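Local coordinates for protein PduO-type ATP--cob(I)alamin adenosyltransferase (Sulfolobus tokodaii, PDB 1WOZ) that probably transfers the adenosyl group of ATP to the cobalt of cob(I)alamin, as a trimeric helical-bundle enzyme of the PduO type, at residues 31-42 against 54-65. Sequence-based numbering, arbitrary orientation.
With POG ((20S)-2,5,8,11,14,17-hexamethyl-3,6,9,12,15,18-hexaoxahenicosane-1,20-diol), chain B.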
loop_
_atom_site.group_PDB
_atom_site.type_symbol
_atom_site.label_atom_id
_atom_site.label_comp_id
_atom_site.label_asym_id
_atom_site.label_seq_id
_atom_site.Cartn_x
_atom_site.Cartn_y
_atom_site.Cartn_z
ATOM N N LEU A 31 9.148 5.193 -6.360
ATOM C CA LEU A 31 9.274 6.536 -5.808
ATOM C C LEU A 31 7.919 7.228 -5.818
ATOM O O LEU A 31 7.560 7.916 -4.869
ATOM C CB LEU A 31 10.294 7.361 -6.609
ATOM C CG LEU A 31 11.714 6.871 -6.324
ATOM C CD1 LEU A 31 12.669 7.476 -7.336
ATOM C CD2 LEU A 31 12.126 7.240 -4.890
ATOM N N ASP A 32 7.170 7.051 -6.903
ATOM C CA ASP A 32 5.837 7.656 -7.008
ATOM C C ASP A 32 4.883 7.061 -5.944
ATOM O O ASP A 32 4.111 7.788 -5.305
ATOM C CB ASP A 32 5.283 7.438 -8.428
ATOM C CG ASP A 32 3.855 7.959 -8.599
ATOM O OD1 ASP A 32 3.540 9.060 -8.113
ATOM O OD2 ASP A 32 3.046 7.265 -9.240
ATOM N N GLU A 33 4.931 5.744 -5.759
ATOM C CA GLU A 33 4.070 5.122 -4.757
ATOM C C GLU A 33 4.413 5.704 -3.381
ATOM O O GLU A 33 3.534 6.087 -2.612
ATOM C CB GLU A 33 4.233 3.589 -4.775
ATOM C CG GLU A 33 3.272 2.905 -3.787
ATOM C CD GLU A 33 3.322 1.377 -3.806
ATOM O OE1 GLU A 33 4.011 0.793 -4.660
ATOM O OE2 GLU A 33 2.643 0.752 -2.959
ATOM N N LEU A 34 5.699 5.782 -3.058
ATOM C CA LEU A 34 6.095 6.374 -1.777
ATOM C C LEU A 34 5.618 7.838 -1.688
ATOM O O LEU A 34 5.046 8.267 -0.680
ATOM C CB LEU A 34 7.623 6.311 -1.614
ATOM C CG LEU A 34 8.218 7.122 -0.441
ATOM C CD1 LEU A 34 7.668 6.613 0.904
ATOM C CD2 LEU A 34 9.757 6.976 -0.445
ATOM N N ASN A 35 5.834 8.595 -2.759
ATOM C CA ASN A 35 5.447 10.003 -2.791
ATOM C C ASN A 35 3.935 10.165 -2.555
ATOM O O ASN A 35 3.487 11.110 -1.889
ATOM C CB ASN A 35 5.855 10.601 -4.160
ATOM C CG ASN A 35 6.184 12.092 -4.084
ATOM O OD1 ASN A 35 6.290 12.671 -3.006
ATOM N ND2 ASN A 35 6.350 12.711 -5.242
ATOM N N SER A 36 3.147 9.238 -3.102
ATOM C CA SER A 36 1.696 9.301 -2.952
ATOM C C SER A 36 1.299 8.990 -1.510
ATOM O O SER A 36 0.420 9.664 -0.954
ATOM C CB SER A 36 1.017 8.350 -3.944
ATOM O OG SER A 36 1.338 8.746 -5.288
ATOM N N PHE A 37 1.928 7.989 -0.885
ATOM C CA PHE A 37 1.612 7.742 0.536
ATOM C C PHE A 37 2.008 8.970 1.383
ATOM O O PHE A 37 1.324 9.325 2.357
ATOM C CB PHE A 37 2.329 6.481 1.058
ATOM C CG PHE A 37 1.571 5.192 0.782
ATOM C CD1 PHE A 37 0.476 4.830 1.562
ATOM C CD2 PHE A 37 1.920 4.380 -0.299
ATOM C CE1 PHE A 37 -0.274 3.672 1.268
ATOM C CE2 PHE A 37 1.184 3.224 -0.618
ATOM C CZ PHE A 37 0.077 2.863 0.167
ATOM N N ILE A 38 3.112 9.622 1.031
ATOM C CA ILE A 38 3.503 10.812 1.790
ATOM C C ILE A 38 2.423 11.894 1.632
ATOM O O ILE A 38 2.056 12.560 2.599
ATOM C CB ILE A 38 4.872 11.362 1.333
ATOM C CG1 ILE A 38 5.983 10.462 1.884
ATOM C CG2 ILE A 38 5.084 12.786 1.881
ATOM C CD1 ILE A 38 7.371 10.691 1.259
ATOM N N GLY A 39 1.908 12.049 0.408
ATOM C CA GLY A 39 0.861 13.022 0.161
ATOM C C GLY A 39 -0.341 12.680 1.030
ATOM O O GLY A 39 -0.986 13.582 1.576
ATOM N N PHE A 40 -0.644 11.382 1.168
ATOM C CA PHE A 40 -1.782 10.945 2.000
ATOM C C PHE A 40 -1.494 11.262 3.483
ATOM O O PHE A 40 -2.345 11.803 4.194
ATOM C CB PHE A 40 -2.046 9.432 1.775
ATOM C CG PHE A 40 -3.193 8.866 2.598
ATOM C CD1 PHE A 40 -3.010 7.717 3.365
ATOM C CD2 PHE A 40 -4.452 9.465 2.586
ATOM C CE1 PHE A 40 -4.064 7.162 4.110
ATOM C CE2 PHE A 40 -5.516 8.919 3.331
ATOM C CZ PHE A 40 -5.316 7.768 4.089
ATOM N N ALA A 41 -0.283 10.978 3.951
ATOM C CA ALA A 41 0.066 11.288 5.354
ATOM C C ALA A 41 -0.097 12.801 5.628
ATOM O O ALA A 41 -0.637 13.216 6.675
ATOM C CB ALA A 41 1.474 10.895 5.630
ATOM N N ILE A 42 0.389 13.627 4.698
ATOM C CA ILE A 42 0.247 15.074 4.849
ATOM C C ILE A 42 -1.230 15.465 4.979
ATOM O O ILE A 42 -1.589 16.265 5.846
ATOM C CB ILE A 42 0.878 15.833 3.646
ATOM C CG1 ILE A 42 2.400 15.665 3.676
ATOM C CG2 ILE A 42 0.478 17.351 3.686
ATOM C CD1 ILE A 42 3.109 16.103 2.375
ATOM N N LEU A 54 7.405 17.129 5.309
ATOM C CA LEU A 54 6.976 16.129 4.335
ATOM C C LEU A 54 6.823 16.731 2.935
ATOM O O LEU A 54 7.132 16.076 1.938
ATOM C CB LEU A 54 5.664 15.478 4.795
ATOM C CG LEU A 54 5.831 14.566 6.021
ATOM C CD1 LEU A 54 4.455 14.199 6.563
ATOM C CD2 LEU A 54 6.645 13.321 5.648
ATOM N N GLU A 55 6.345 17.969 2.849
ATOM C CA GLU A 55 6.206 18.593 1.533
ATOM C C GLU A 55 7.574 18.762 0.884
ATOM O O GLU A 55 7.694 18.612 -0.329
ATOM C CB GLU A 55 5.450 19.929 1.629
ATOM C CG GLU A 55 3.938 19.693 1.742
ATOM C CD GLU A 55 3.159 20.890 2.245
ATOM O OE1 GLU A 55 3.792 21.893 2.626
ATOM O OE2 GLU A 55 1.905 20.817 2.274
ATOM N N ARG A 56 8.606 19.047 1.681
ATOM C CA ARG A 56 9.964 19.173 1.136
ATOM C C ARG A 56 10.449 17.806 0.636
ATOM O O ARG A 56 11.106 17.704 -0.415
ATOM C CB ARG A 56 10.936 19.727 2.190
ATOM C CG ARG A 56 12.417 19.554 1.811
ATOM C CD ARG A 56 13.303 20.422 2.701
ATOM N NE ARG A 56 14.720 20.200 2.438
ATOM C CZ ARG A 56 15.691 20.898 3.023
ATOM N NH1 ARG A 56 15.379 21.850 3.898
ATOM N NH2 ARG A 56 16.957 20.656 2.725
ATOM N N VAL A 57 10.151 16.753 1.391
ATOM C CA VAL A 57 10.524 15.414 0.954
ATOM C C VAL A 57 9.891 15.082 -0.423
ATOM O O VAL A 57 10.541 14.498 -1.277
ATOM C CB VAL A 57 10.064 14.314 1.971
ATOM C CG1 VAL A 57 10.299 12.917 1.374
ATOM C CG2 VAL A 57 10.863 14.447 3.287
ATOM N N GLN A 58 8.627 15.434 -0.630
ATOM C CA GLN A 58 7.985 15.135 -1.917
ATOM C C GLN A 58 8.727 15.802 -3.090
ATOM O O GLN A 58 8.932 15.201 -4.146
ATOM C CB GLN A 58 6.543 15.607 -1.920
ATOM C CG GLN A 58 5.649 14.938 -0.895
ATOM C CD GLN A 58 4.212 15.259 -1.193
ATOM O OE1 GLN A 58 3.764 16.372 -0.971
ATOM N NE2 GLN A 58 3.490 14.288 -1.744
ATOM N N VAL A 59 9.123 17.047 -2.895
ATOM C CA VAL A 59 9.856 17.746 -3.945
ATOM C C VAL A 59 11.170 16.988 -4.186
ATOM O O VAL A 59 11.548 16.732 -5.340
ATOM C CB VAL A 59 10.169 19.192 -3.509
ATOM C CG1 VAL A 59 11.182 19.823 -4.478
ATOM C CG2 VAL A 59 8.862 20.004 -3.443
ATOM N N GLU A 60 11.859 16.624 -3.099
ATOM C CA GLU A 60 13.139 15.921 -3.223
ATOM C C GLU A 60 13.011 14.532 -3.834
ATOM O O GLU A 60 13.961 14.049 -4.471
ATOM C CB GLU A 60 13.888 15.913 -1.870
ATOM C CG GLU A 60 14.164 17.348 -1.402
ATOM C CD GLU A 60 14.925 17.479 -0.081
ATOM O OE1 GLU A 60 15.096 16.489 0.672
ATOM O OE2 GLU A 60 15.349 18.612 0.199
ATOM N N LEU A 61 11.849 13.891 -3.684
ATOM C CA LEU A 61 11.657 12.595 -4.336
ATOM C C LEU A 61 11.610 12.853 -5.851
ATOM O O LEU A 61 12.059 12.021 -6.648
ATOM C CB LEU A 61 10.357 11.897 -3.878
ATOM C CG LEU A 61 10.420 11.397 -2.422
ATOM C CD1 LEU A 61 9.164 10.609 -2.087
ATOM C CD2 LEU A 61 11.656 10.494 -2.229
ATOM N N PHE A 62 11.054 13.994 -6.264
ATOM C CA PHE A 62 11.053 14.295 -7.705
ATOM C C PHE A 62 12.499 14.569 -8.133
ATOM O O PHE A 62 12.913 14.192 -9.223
ATOM C CB PHE A 62 10.174 15.509 -8.036
ATOM C CG PHE A 62 8.734 15.155 -8.285
ATOM C CD1 PHE A 62 7.816 15.124 -7.246
ATOM C CD2 PHE A 62 8.306 14.802 -9.569
ATOM C CE1 PHE A 62 6.484 14.742 -7.476
ATOM C CE2 PHE A 62 6.977 14.422 -9.798
ATOM C CZ PHE A 62 6.072 14.395 -8.738
ATOM N N GLU A 63 13.279 15.227 -7.277
ATOM C CA GLU A 63 14.675 15.470 -7.635
ATOM C C GLU A 63 15.445 14.152 -7.742
ATOM O O GLU A 63 16.314 13.982 -8.620
ATOM C CB GLU A 63 15.327 16.405 -6.614
ATOM C CG GLU A 63 14.724 17.802 -6.665
ATOM C CD GLU A 63 15.447 18.815 -5.788
ATOM O OE1 GLU A 63 15.385 20.011 -6.120
ATOM O OE2 GLU A 63 16.050 18.435 -4.766
ATOM N N ILE A 64 15.122 13.210 -6.859
ATOM C CA ILE A 64 15.762 11.899 -6.894
ATOM C C ILE A 64 15.407 11.227 -8.213
ATOM O O ILE A 64 16.256 10.596 -8.855
ATOM C CB ILE A 64 15.288 11.004 -5.689
ATOM C CG1 ILE A 64 15.925 11.524 -4.406
ATOM C CG2 ILE A 64 15.561 9.525 -5.977
ATOM C CD1 ILE A 64 15.520 10.773 -3.145
ATOM N N GLY A 65 14.147 11.345 -8.623
ATOM C CA GLY A 65 13.752 10.753 -9.893
ATOM C C GLY A 65 14.511 11.360 -11.073
ATOM O O GLY A 65 14.860 10.658 -12.026
HETATM O OH POG B . 7.193 10.400 -9.663
HETATM C C2 POG B . 8.439 10.216 -8.984
HETATM C C1 POG B . 8.466 10.862 -7.647
HETATM C C3 POG B . 9.481 10.773 -9.822
HETATM O O2 POG B . 9.196 10.551 -11.206
HETATM C C5 POG B . 9.822 11.583 -11.993
#
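Ile38 enters a hole formed by Leu54, Val57, Gln58 and Leu61, its CD1 meeting Leu61 CD1 tip to tip. Leu61 returns the knob among Leu31, Leu34, Asn35 and Ile38, joining antiparallel helices 23-44 and 48-69; the axes of 31-42 and 54-65 approach to 9.8 Å. Branched aliphatics suit this largely apolar seam, tight where Ile42 CG1 meets Leu54 CB at 3.5 Å. Gln58 is the polar knob: CG lies anti to the backbone carbonyl carbon (chi1 -62°), and the extended chain carries NE2 to Asn35 O, 3.2 Å away. Glycine suits position 39, where a CB would come within about 3.3 Å of Gln58 NE2. Asn35 O also accepts Gly39 N from the opposite face, while Gln58 NE2 also bonds Pro105 O of the second subunit. A leucine in place of Gln58 would probably cost both oxygens this donor. Asn35 turns OD1 to Gln58 CB (3.1 Å) and ND2 obliquely to the Phe62 ring, whose face POG C1 covers in a buried pocket. Packing loosens at partly exposed Glu55, which lays its aliphatic CG against Ile42 CD1 (3.7 Å). Apolar knobs thus fix helix spacing, whereas the buried amide adds directional bonding across the subunit interface.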